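Local atomic coordinates of Pex protein (Anabaena sp. PCC 7120, PDB entry 2DQL), a protein that is associated with the cyanobacterial circadian clock and, as a PadR-like helix-turn-helix protein, probably binds DNA to regulate transcription. Residues P13-L18 against T51-D56; I24-Y29 against R104-Y109; V30-E35 against Y89-E94. All coordinates share one frame; numbering follows the deposited sequence.

Overall arrangement
Along the chain the segments come in the order 13-18, 24-29, 30-35, 51-56, 89-94, 104-109, and helix 20-31 connects them. It follows the strand of contact 1, crosses helix 96-112 in contact 2 and ends in contact 3, against strand 86-91. Contacts 1 and 2 have centres about 15 Å apart and touch where Leu18 reaches Trp106 and Tyr26. Contacts 2 and 3 adjoin in sequence, about 13 Å between centres. Contacts 1 and 3 lie on opposite sides of the chain's centre, about 23 Å apart between centres. Together they join the N-terminal strand, the winged-helix core with its wing, and the C-terminal helix, beside which a second subunit packs.

Contact 1: residues P13-L18 against T51-D56; sequences PPPTYL and TYRLSD
Thr16 and Tyr17 pair in parallel with Tyr52 and Arg53, through a short run of backbone hydrogen bonds: Thr16 N to Thr51 O (2.8 Å), Arg53 N to Thr16 O and Leu18 N to Arg53 O. On the sheet face that carries Tyr17 and Arg53, the tyrosine ring lies flat over the start of the arginine chain. Arg53 CB sits 3.5 Å from the centroid of the Tyr17 ring and only 9° off its normal, a clear CH-pi contact. Beyond CB the arginine bends (chi2 -73°), bringing its CG to within 3.6 Å of Pro15 CG. The proline ring thereby covers one face of the guanidinium. That group is held in turn by its NH1, which gives a 2.8 Å hydrogen bond to Tyr52 O and another to Pro50 O. At the edge of the Tyr17 ring, in its plane, lies a water that links Leu18 O to Ser55 N, while Ser55 OG caps Val58 N at the start of helix 56-68. On the face bearing Thr16 and Tyr52, Thr16 CB approaches the Tyr52 ring, and Leu18 CD2 meets Tyr52 CD1 at 3.6 Å, the two side chains nearly perpendicular. A second water spans Thr16 OG1 and Thr51 O at the edge of this pairing. Leu18 goes on inward to Tyr26, Leu45 and Trp106. Strand 52-53 lies within the link between helices 38-48 and 56-68, so the N-terminal strand is added, as a two-stranded parallel sheet, to the turn of the helix-turn-helix unit expected of the PadR-like family.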
loop_
_atom_site.group_PDB
_atom_site.type_symbol
_atom_site.label_atom_id
_atom_site.label_comp_id
_atom_site.label_asym_id
_atom_site.label_seq_id
_atom_site.Cartn_x
_atom_site.Cartn_y
_atom_site.Cartn_z
ATOM N N PRO A 13 9.619 -3.948 -9.073
ATOM C CA PRO A 13 8.726 -3.531 -7.990
ATOM C C PRO A 13 8.929 -2.086 -7.560
ATOM O O PRO A 13 10.052 -1.662 -7.284
ATOM C CB PRO A 13 9.058 -4.514 -6.874
ATOM C CG PRO A 13 9.432 -5.752 -7.625
ATOM C CD PRO A 13 10.302 -5.207 -8.727
ATOM N N PRO A 14 7.839 -1.306 -7.508
ATOM C CA PRO A 14 7.925 0.098 -7.101
ATOM C C PRO A 14 8.211 0.174 -5.607
ATOM O O PRO A 14 7.912 -0.761 -4.862
ATOM C CB PRO A 14 6.546 0.642 -7.458
ATOM C CG PRO A 14 5.660 -0.539 -7.204
ATOM C CD PRO A 14 6.447 -1.677 -7.826
ATOM N N PRO A 15 8.790 1.292 -5.147
ATOM C CA PRO A 15 9.085 1.415 -3.717
ATOM C C PRO A 15 7.815 1.374 -2.877
ATOM O O PRO A 15 6.731 1.692 -3.364
ATOM C CB PRO A 15 9.806 2.759 -3.631
ATOM C CG PRO A 15 9.168 3.552 -4.728
ATOM C CD PRO A 15 9.097 2.542 -5.861
ATOM N N THR A 16 7.957 0.979 -1.617
ATOM C CA THR A 16 6.824 0.897 -0.705
ATOM C C THR A 16 6.643 2.227 0.018
ATOM O O THR A 16 7.587 2.734 0.623
ATOM C CB THR A 16 7.038 -0.189 0.375
ATOM O OG1 THR A 16 7.258 -1.459 -0.250
ATOM C CG2 THR A 16 5.822 -0.282 1.286
ATOM N N TYR A 17 5.441 2.793 -0.058
ATOM C CA TYR A 17 5.155 4.047 0.636
ATOM C C TYR A 17 4.690 3.686 2.037
ATOM O O TYR A 17 3.774 2.886 2.208
ATOM C CB TYR A 17 4.061 4.846 -0.079
ATOM C CG TYR A 17 4.589 5.737 -1.172
ATOM C CD1 TYR A 17 5.044 5.202 -2.378
ATOM C CD2 TYR A 17 4.682 7.115 -0.985
ATOM C CE1 TYR A 17 5.581 6.021 -3.370
ATOM C CE2 TYR A 17 5.217 7.940 -1.967
ATOM C CZ TYR A 17 5.666 7.387 -3.155
ATOM O OH TYR A 17 6.217 8.201 -4.117
ATOM N N LEU A 18 5.326 4.273 3.044
ATOM C CA LEU A 18 4.971 3.979 4.423
ATOM C C LEU A 18 3.550 4.400 4.768
ATOM O O LEU A 18 3.056 5.414 4.273
ATOM C CB LEU A 18 5.935 4.691 5.384
ATOM C CG LEU A 18 7.441 4.486 5.200
ATOM C CD1 LEU A 18 8.178 5.177 6.346
ATOM C CD2 LEU A 18 7.775 2.994 5.179
ATOM N N THR A 51 14.185 1.472 -1.389
ATOM C CA THR A 51 12.946 0.779 -1.739
ATOM C C THR A 51 11.739 1.273 -0.944
ATOM O O THR A 51 10.672 0.655 -0.969
ATOM C CB THR A 51 13.075 -0.751 -1.540
ATOM O OG1 THR A 51 13.321 -1.041 -0.159
ATOM C CG2 THR A 51 14.214 -1.303 -2.389
ATOM N N TYR A 52 11.910 2.389 -0.243
ATOM C CA TYR A 52 10.831 2.969 0.547
ATOM C C TYR A 52 10.657 4.452 0.257
ATOM O O TYR A 52 11.590 5.127 -0.178
ATOM C CB TYR A 52 11.103 2.772 2.040
ATOM C CG TYR A 52 10.957 1.341 2.487
ATOM C CD1 TYR A 52 9.740 0.863 2.971
ATOM C CD2 TYR A 52 12.023 0.452 2.380
ATOM C CE1 TYR A 52 9.589 -0.467 3.339
ATOM C CE2 TYR A 52 11.881 -0.881 2.740
ATOM C CZ TYR A 52 10.665 -1.332 3.219
ATOM O OH TYR A 52 10.532 -2.652 3.579
ATOM N N ARG A 53 9.451 4.947 0.497
ATOM C CA ARG A 53 9.137 6.350 0.281
ATOM C C ARG A 53 8.181 6.833 1.360
ATOM O O ARG A 53 7.464 6.046 1.976
ATOM C CB ARG A 53 8.480 6.554 -1.089
ATOM C CG ARG A 53 9.373 6.240 -2.277
ATOM C CD ARG A 53 10.438 7.302 -2.484
ATOM N NE ARG A 53 11.219 7.054 -3.696
ATOM C CZ ARG A 53 12.121 6.084 -3.830
ATOM N NH1 ARG A 53 12.377 5.256 -2.825
ATOM N NH2 ARG A 53 12.764 5.936 -4.979
ATOM N N LEU A 54 8.178 8.140 1.588
ATOM C CA LEU A 54 7.279 8.735 2.565
ATOM C C LEU A 54 6.601 9.903 1.871
ATOM O O LEU A 54 7.271 10.841 1.434
ATOM C CB LEU A 54 8.047 9.234 3.794
ATOM C CG LEU A 54 7.196 9.984 4.830
ATOM C CD1 LEU A 54 6.043 9.115 5.319
ATOM C CD2 LEU A 54 8.084 10.400 6.001
ATOM N N SER A 55 5.280 9.835 1.755
ATOM C CA SER A 55 4.523 10.892 1.103
ATOM C C SER A 55 4.366 12.074 2.040
ATOM O O SER A 55 4.461 11.943 3.261
ATOM C CB SER A 55 3.130 10.398 0.697
ATOM O OG SER A 55 2.272 10.306 1.820
ATOM N N ASP A 56 4.116 13.231 1.451
ATOM C CA ASP A 56 3.925 14.444 2.214
ATOM C C ASP A 56 2.685 14.280 3.097
ATOM O O ASP A 56 2.663 14.721 4.244
ATOM C CB ASP A 56 3.761 15.612 1.239
ATOM C CG ASP A 56 3.726 16.942 1.930
ATOM O OD1 ASP A 56 2.652 17.577 1.916
ATOM O OD2 ASP A 56 4.770 17.347 2.486
HETATM O O HOH W 1 9.903 -1.921 -1.111
HETATM O O HOH W 2 3.773 7.400 2.480
#

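Contact 2: residues I24-Y29 against R104-Y109; sequences ICYILY and RLWQNY
Tyr29 N donates to Cys25 O at 2.9 Å, one turn of helix that sets both side chains against Trp106. The indole enters from helix 104-109 with CG anti to the backbone nitrogen of Trp106 (chi1 160°), which sends the ring system out alongside Tyr26. Tyr26 meets one indole face twice: its CB stands over the six-membered ring, 3.9 Å from the centroid, and its ring turns an edge to the same ring in a T-shaped pair, with centroids 5.1 Å apart and planes at 60°. The two side chains run side by side in the same direction, and the hydroxyl of Tyr26 is hydrogen-bonded to Leu41 O. Helices 24-29 and 104-109 approach to 8.1 Å between axes and cross at -108°, so the long C-terminal helix runs athwart the first helix of the winged-helix domain. Tyr29 takes the pyrrole side: Trp106 CD1 lies over a face of its ring, 3.6 Å from Tyr29 CG, although the two ring planes are inclined obliquely. Three aromatic residues thus form one cluster, and Leu45 of helix 38-48 also packs on the indole. Toward the exposed side, the extended Gln107 chain crosses Tyr29 at about a right angle, with Gln107 CD 4.0 Å from Tyr29 CE1. Earlier on helix 24-29, Cys25 CB meets Trp106 CB at 3.8 Å, and the Cys25 sulfur is more loosely set against Leu105 CB. Here the second subunit closes in, its Ile6 packing on Cys25 and Ile24 and its Phe10 on Leu105.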
loop_
_atom_site.group_PDB
_atom_site.type_symbol
_atom_site.label_atom_id
_atom_site.label_comp_id
_atom_site.label_asym_id
_atom_site.label_seq_id
_atom_site.Cartn_x
_atom_site.Cartn_y
_atom_site.Cartn_z
ATOM N N ILE A 24 5.222 6.853 11.713
ATOM C CA ILE A 24 5.353 7.394 13.062
ATOM C C ILE A 24 6.601 6.816 13.733
ATOM O O ILE A 24 7.379 7.545 14.349
ATOM C CB ILE A 24 4.109 7.059 13.912
ATOM C CG1 ILE A 24 2.910 7.885 13.429
ATOM C CG2 ILE A 24 4.392 7.306 15.390
ATOM C CD1 ILE A 24 1.580 7.451 14.055
ATOM N N CYS A 25 6.798 5.507 13.603
ATOM C CA CYS A 25 7.957 4.858 14.204
ATOM C C CYS A 25 9.254 5.292 13.521
ATOM O O CYS A 25 10.267 5.518 14.185
ATOM C CB CYS A 25 7.801 3.338 14.135
ATOM S SG CYS A 25 6.366 2.745 15.047
ATOM N N TYR A 26 9.218 5.414 12.197
ATOM C CA TYR A 26 10.392 5.852 11.446
ATOM C C TYR A 26 10.782 7.270 11.871
ATOM O O TYR A 26 11.954 7.559 12.123
ATOM C CB TYR A 26 10.108 5.834 9.939
ATOM C CG TYR A 26 11.060 6.704 9.144
ATOM C CD1 TYR A 26 12.418 6.405 9.069
ATOM C CD2 TYR A 26 10.607 7.874 8.531
ATOM C CE1 TYR A 26 13.307 7.255 8.411
ATOM C CE2 TYR A 26 11.482 8.729 7.878
ATOM C CZ TYR A 26 12.829 8.417 7.823
ATOM O OH TYR A 26 13.695 9.282 7.203
ATOM N N ILE A 27 9.796 8.155 11.954
ATOM C CA ILE A 27 10.080 9.526 12.344
ATOM C C ILE A 27 10.721 9.591 13.731
ATOM O O ILE A 27 11.697 10.310 13.927
ATOM C CB ILE A 27 8.800 10.390 12.277
ATOM C CG1 ILE A 27 8.404 10.556 10.807
ATOM C CG2 ILE A 27 9.040 11.772 12.926
ATOM C CD1 ILE A 27 7.011 11.100 10.584
ATOM N N LEU A 28 10.189 8.836 14.689
ATOM C CA LEU A 28 10.770 8.842 16.034
ATOM C C LEU A 28 12.185 8.277 16.008
ATOM O O LEU A 28 13.060 8.745 16.738
ATOM C CB LEU A 28 9.897 8.051 17.003
ATOM C CG LEU A 28 8.590 8.755 17.367
ATOM C CD1 LEU A 28 7.720 7.826 18.196
ATOM C CD2 LEU A 28 8.900 10.033 18.135
ATOM N N TYR A 29 12.408 7.263 15.174
ATOM C CA TYR A 29 13.734 6.671 15.025
ATOM C C TYR A 29 14.738 7.760 14.621
ATOM O O TYR A 29 15.842 7.850 15.176
ATOM C CB TYR A 29 13.691 5.581 13.950
ATOM C CG TYR A 29 15.049 5.180 13.417
ATOM C CD1 TYR A 29 15.917 4.402 14.177
ATOM C CD2 TYR A 29 15.466 5.592 12.153
ATOM C CE1 TYR A 29 17.175 4.043 13.690
ATOM C CE2 TYR A 29 16.719 5.239 11.656
ATOM C CZ TYR A 29 17.565 4.465 12.432
ATOM O OH TYR A 29 18.806 4.119 11.942
ATOM N N ARG A 104 12.233 0.839 17.744
ATOM C CA ARG A 104 12.632 -0.554 17.591
ATOM C C ARG A 104 11.681 -1.270 16.637
ATOM O O ARG A 104 12.096 -2.146 15.884
ATOM C CB ARG A 104 12.655 -1.264 18.949
ATOM C CG ARG A 104 13.938 -1.032 19.748
ATOM C CD ARG A 104 13.994 -1.922 20.991
ATOM N NE ARG A 104 13.335 -1.325 22.151
ATOM C CZ ARG A 104 13.864 -0.356 22.893
ATOM N NH1 ARG A 104 15.063 0.130 22.601
ATOM N NH2 ARG A 104 13.195 0.127 23.932
ATOM N N LEU A 105 10.407 -0.892 16.664
ATOM C CA LEU A 105 9.431 -1.504 15.765
ATOM C C LEU A 105 9.811 -1.188 14.320
ATOM O O LEU A 105 9.688 -2.035 13.435
ATOM C CB LEU A 105 8.019 -0.990 16.068
ATOM C CG LEU A 105 7.459 -1.345 17.450
ATOM C CD1 LEU A 105 6.035 -0.808 17.593
ATOM C CD2 LEU A 105 7.482 -2.866 17.635
ATOM N N TRP A 106 10.282 0.033 14.087
ATOM C CA TRP A 106 10.698 0.441 12.751
ATOM C C TRP A 106 11.919 -0.362 12.318
ATOM O O TRP A 106 11.944 -0.930 11.228
ATOM C CB TRP A 106 11.032 1.938 12.724
ATOM C CG TRP A 106 11.903 2.335 11.563
ATOM C CD1 TRP A 106 13.215 2.713 11.613
ATOM C CD2 TRP A 106 11.535 2.342 10.177
ATOM N NE1 TRP A 106 13.689 2.953 10.344
ATOM C CE2 TRP A 106 12.679 2.732 9.444
ATOM C CE3 TRP A 106 10.351 2.053 9.485
ATOM C CZ2 TRP A 106 12.673 2.842 8.049
ATOM C CZ3 TRP A 106 10.345 2.164 8.099
ATOM C CH2 TRP A 106 11.500 2.555 7.396
ATOM N N GLN A 107 12.930 -0.415 13.178
ATOM C CA GLN A 107 14.149 -1.144 12.852
ATOM C C GLN A 107 13.872 -2.611 12.515
ATOM O O GLN A 107 14.431 -3.148 11.561
ATOM C CB GLN A 107 15.148 -1.039 14.005
ATOM C CG GLN A 107 15.519 0.400 14.336
ATOM C CD GLN A 107 16.595 0.500 15.395
ATOM O OE1 GLN A 107 17.742 0.103 15.172
ATOM N NE2 GLN A 107 16.232 1.028 16.559
ATOM N N ASN A 108 13.007 -3.255 13.289
ATOM C CA ASN A 108 12.671 -4.655 13.030
ATOM C C ASN A 108 11.882 -4.770 11.728
ATOM O O ASN A 108 12.099 -5.684 10.933
ATOM C CB ASN A 108 11.843 -5.231 14.183
ATOM C CG ASN A 108 12.663 -5.452 15.440
ATOM O OD1 ASN A 108 13.654 -6.181 15.426
ATOM N ND2 ASN A 108 12.252 -4.828 16.537
ATOM N N TYR A 109 10.965 -3.831 11.522
ATOM C CA TYR A 109 10.125 -3.797 10.331
ATOM C C TYR A 109 10.961 -3.694 9.059
ATOM O O TYR A 109 10.726 -4.413 8.083
ATOM C CB TYR A 109 9.182 -2.595 10.411
ATOM C CG TYR A 109 8.343 -2.363 9.176
ATOM C CD1 TYR A 109 7.145 -3.050 8.981
ATOM C CD2 TYR A 109 8.735 -1.435 8.212
ATOM C CE1 TYR A 109 6.353 -2.812 7.857
ATOM C CE2 TYR A 109 7.952 -1.192 7.085
ATOM C CZ TYR A 109 6.763 -1.880 6.918
ATOM O OH TYR A 109 5.971 -1.610 5.825
#

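Contact 3: residues V30-E35 against Y89-E94; sequences VLLQGE and YQVSPE
Leu31 and Val91 make the tight part of this contact, where the end of the first helix of the winged-helix fold meets the second strand of the wing hairpin. Val91 CG2 presses against Leu31 CB at 3.4 Å, closer than ordinary carbon packing. That methyl is placed anti to the valine's carbonyl carbon, and it also faces Leu32, whose CD2 stays a looser 4.2 Å from Val91 CG2. Leu31 forks over the strand: CD2 rests on Tyr89 O, and CD1 faces Tyr89 CB. The Tyr89 ring itself turns off to pack on helix 56-68, and Leu31 meets Ile72 on strand 72-77 of the wing. Between Leu31 and Val91 the backbones are joined through a water, which donates to Leu31 O at 2.6 Å and accepts from Val91 N. Gly34 then leaves the helix with a positive phi of 148° and turns the chain toward the strand. Glu35 CA comes to 3.2 Å from Tyr89 O in a CA-H...O contact, just before Ser36 joins Tyr89 by backbone hydrogen bonding. The outer side, formed by Glu35 and Gln90, is polar and partly exposed, and looser than the buried Leu31 side. Their extended side chains lie alongside each other, pointing the same way, with Gln90 CG near Glu35 CB. Glu35 OE1 has its stronger partner in Tyr75 OH, on strand 72-77 of the wing, and OE2 has a long, weak ion pair with Lys77. Gln90 NE2 donates to the same Glu35 OE1 over 3.3 Å, reaching the oxygen on its anti side and 33° out of the carboxylate plane.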
loop_
_atom_site.group_PDB
_atom_site.type_symbol
_atom_site.label_atom_id
_atom_site.label_comp_id
_atom_site.label_asym_id
_atom_site.label_seq_id
_atom_site.Cartn_x
_atom_site.Cartn_y
_atom_site.Cartn_z
ATOM N N VAL A 30 14.354 8.589 13.654
ATOM C CA VAL A 30 15.232 9.661 13.194
ATOM C C VAL A 30 15.393 10.755 14.244
ATOM O O VAL A 30 16.510 11.192 14.513
ATOM C CB VAL A 30 14.706 10.327 11.899
ATOM C CG1 VAL A 30 15.580 11.535 11.537
ATOM C CG2 VAL A 30 14.709 9.324 10.751
ATOM N N LEU A 31 14.281 11.198 14.830
ATOM C CA LEU A 31 14.331 12.267 15.828
ATOM C C LEU A 31 15.157 11.910 17.062
ATOM O O LEU A 31 15.714 12.795 17.722
ATOM C CB LEU A 31 12.909 12.684 16.230
ATOM C CG LEU A 31 12.090 13.335 15.105
ATOM C CD1 LEU A 31 10.765 13.862 15.664
ATOM C CD2 LEU A 31 12.874 14.487 14.473
ATOM N N LEU A 32 15.245 10.622 17.377
ATOM C CA LEU A 32 16.042 10.190 18.525
ATOM C C LEU A 32 17.526 10.441 18.253
ATOM O O LEU A 32 18.332 10.534 19.182
ATOM C CB LEU A 32 15.799 8.705 18.821
ATOM C CG LEU A 32 14.459 8.434 19.520
ATOM C CD1 LEU A 32 14.132 6.951 19.479
ATOM C CD2 LEU A 32 14.541 8.936 20.961
ATOM N N GLN A 33 17.871 10.575 16.978
ATOM C CA GLN A 33 19.250 10.817 16.564
ATOM C C GLN A 33 19.574 12.304 16.600
ATOM O O GLN A 33 20.744 12.701 16.607
ATOM C CB GLN A 33 19.473 10.303 15.146
ATOM C CG GLN A 33 19.263 8.817 14.971
ATOM C CD GLN A 33 19.412 8.396 13.521
ATOM O OE1 GLN A 33 20.284 8.892 12.807
ATOM N NE2 GLN A 33 18.567 7.474 13.079
ATOM N N GLY A 34 18.528 13.122 16.620
ATOM C CA GLY A 34 18.702 14.563 16.646
ATOM C C GLY A 34 17.562 15.227 15.904
ATOM O O GLY A 34 16.871 14.582 15.105
ATOM N N GLU A 35 17.367 16.517 16.159
ATOM C CA GLU A 35 16.292 17.272 15.531
ATOM C C GLU A 35 16.308 17.160 14.022
ATOM O O GLU A 35 17.365 17.067 13.399
ATOM C CB GLU A 35 16.369 18.751 15.928
ATOM C CG GLU A 35 17.656 19.440 15.514
ATOM C CD GLU A 35 17.598 20.942 15.705
ATOM O OE1 GLU A 35 16.794 21.404 16.541
ATOM O OE2 GLU A 35 18.364 21.661 15.029
ATOM N N TYR A 89 11.712 19.693 14.461
ATOM C CA TYR A 89 11.031 18.835 15.422
ATOM C C TYR A 89 12.044 18.104 16.292
ATOM O O TYR A 89 13.118 17.744 15.823
ATOM C CB TYR A 89 10.176 17.798 14.687
ATOM C CG TYR A 89 9.087 18.411 13.842
ATOM C CD1 TYR A 89 7.893 18.839 14.416
ATOM C CD2 TYR A 89 9.271 18.607 12.471
ATOM C CE1 TYR A 89 6.902 19.456 13.643
ATOM C CE2 TYR A 89 8.287 19.225 11.691
ATOM C CZ TYR A 89 7.109 19.646 12.286
ATOM O OH TYR A 89 6.145 20.280 11.525
ATOM N N GLN A 90 11.684 17.884 17.554
ATOM C CA GLN A 90 12.538 17.163 18.503
ATOM C C GLN A 90 11.646 16.245 19.315
ATOM O O GLN A 90 10.488 16.559 19.553
ATOM C CB GLN A 90 13.219 18.115 19.491
ATOM C CG GLN A 90 14.164 19.119 18.896
ATOM C CD GLN A 90 14.995 19.814 19.967
ATOM O OE1 GLN A 90 14.581 19.922 21.127
ATOM N NE2 GLN A 90 16.163 20.299 19.576
ATOM N N VAL A 91 12.172 15.110 19.753
ATOM C CA VAL A 91 11.356 14.226 20.572
ATOM C C VAL A 91 11.167 14.921 21.917
ATOM O O VAL A 91 12.085 15.578 22.409
ATOM C CB VAL A 91 12.054 12.878 20.832
ATOM C CG1 VAL A 91 11.168 12.002 21.696
ATOM C CG2 VAL A 91 12.362 12.190 19.528
ATOM N N SER A 92 9.982 14.801 22.503
ATOM C CA SER A 92 9.739 15.411 23.804
ATOM C C SER A 92 10.579 14.644 24.826
ATOM O O SER A 92 10.666 13.420 24.778
ATOM C CB SER A 92 8.250 15.342 24.160
ATOM O OG SER A 92 7.485 16.136 23.266
ATOM N N PRO A 93 11.220 15.362 25.759
ATOM C CA PRO A 93 12.062 14.746 26.786
ATOM C C PRO A 93 11.477 13.518 27.485
ATOM O O PRO A 93 12.139 12.483 27.586
ATOM C CB PRO A 93 12.316 15.902 27.751
ATOM C CG PRO A 93 12.360 17.081 26.836
ATOM C CD PRO A 93 11.180 16.827 25.921
ATOM N N GLU A 94 10.245 13.622 27.964
ATOM C CA GLU A 94 9.631 12.500 28.663
ATOM C C GLU A 94 9.177 11.347 27.774
ATOM O O GLU A 94 8.779 10.292 28.279
ATOM C CB GLU A 94 8.463 12.987 29.520
ATOM C CG GLU A 94 8.924 13.671 30.791
ATOM C CD GLU A 94 9.837 12.777 31.612
ATOM O OE1 GLU A 94 9.355 11.738 32.112
ATOM O OE2 GLU A 94 11.035 13.105 31.748
HETATM O O HOH W 3 14.920 15.100 18.677
#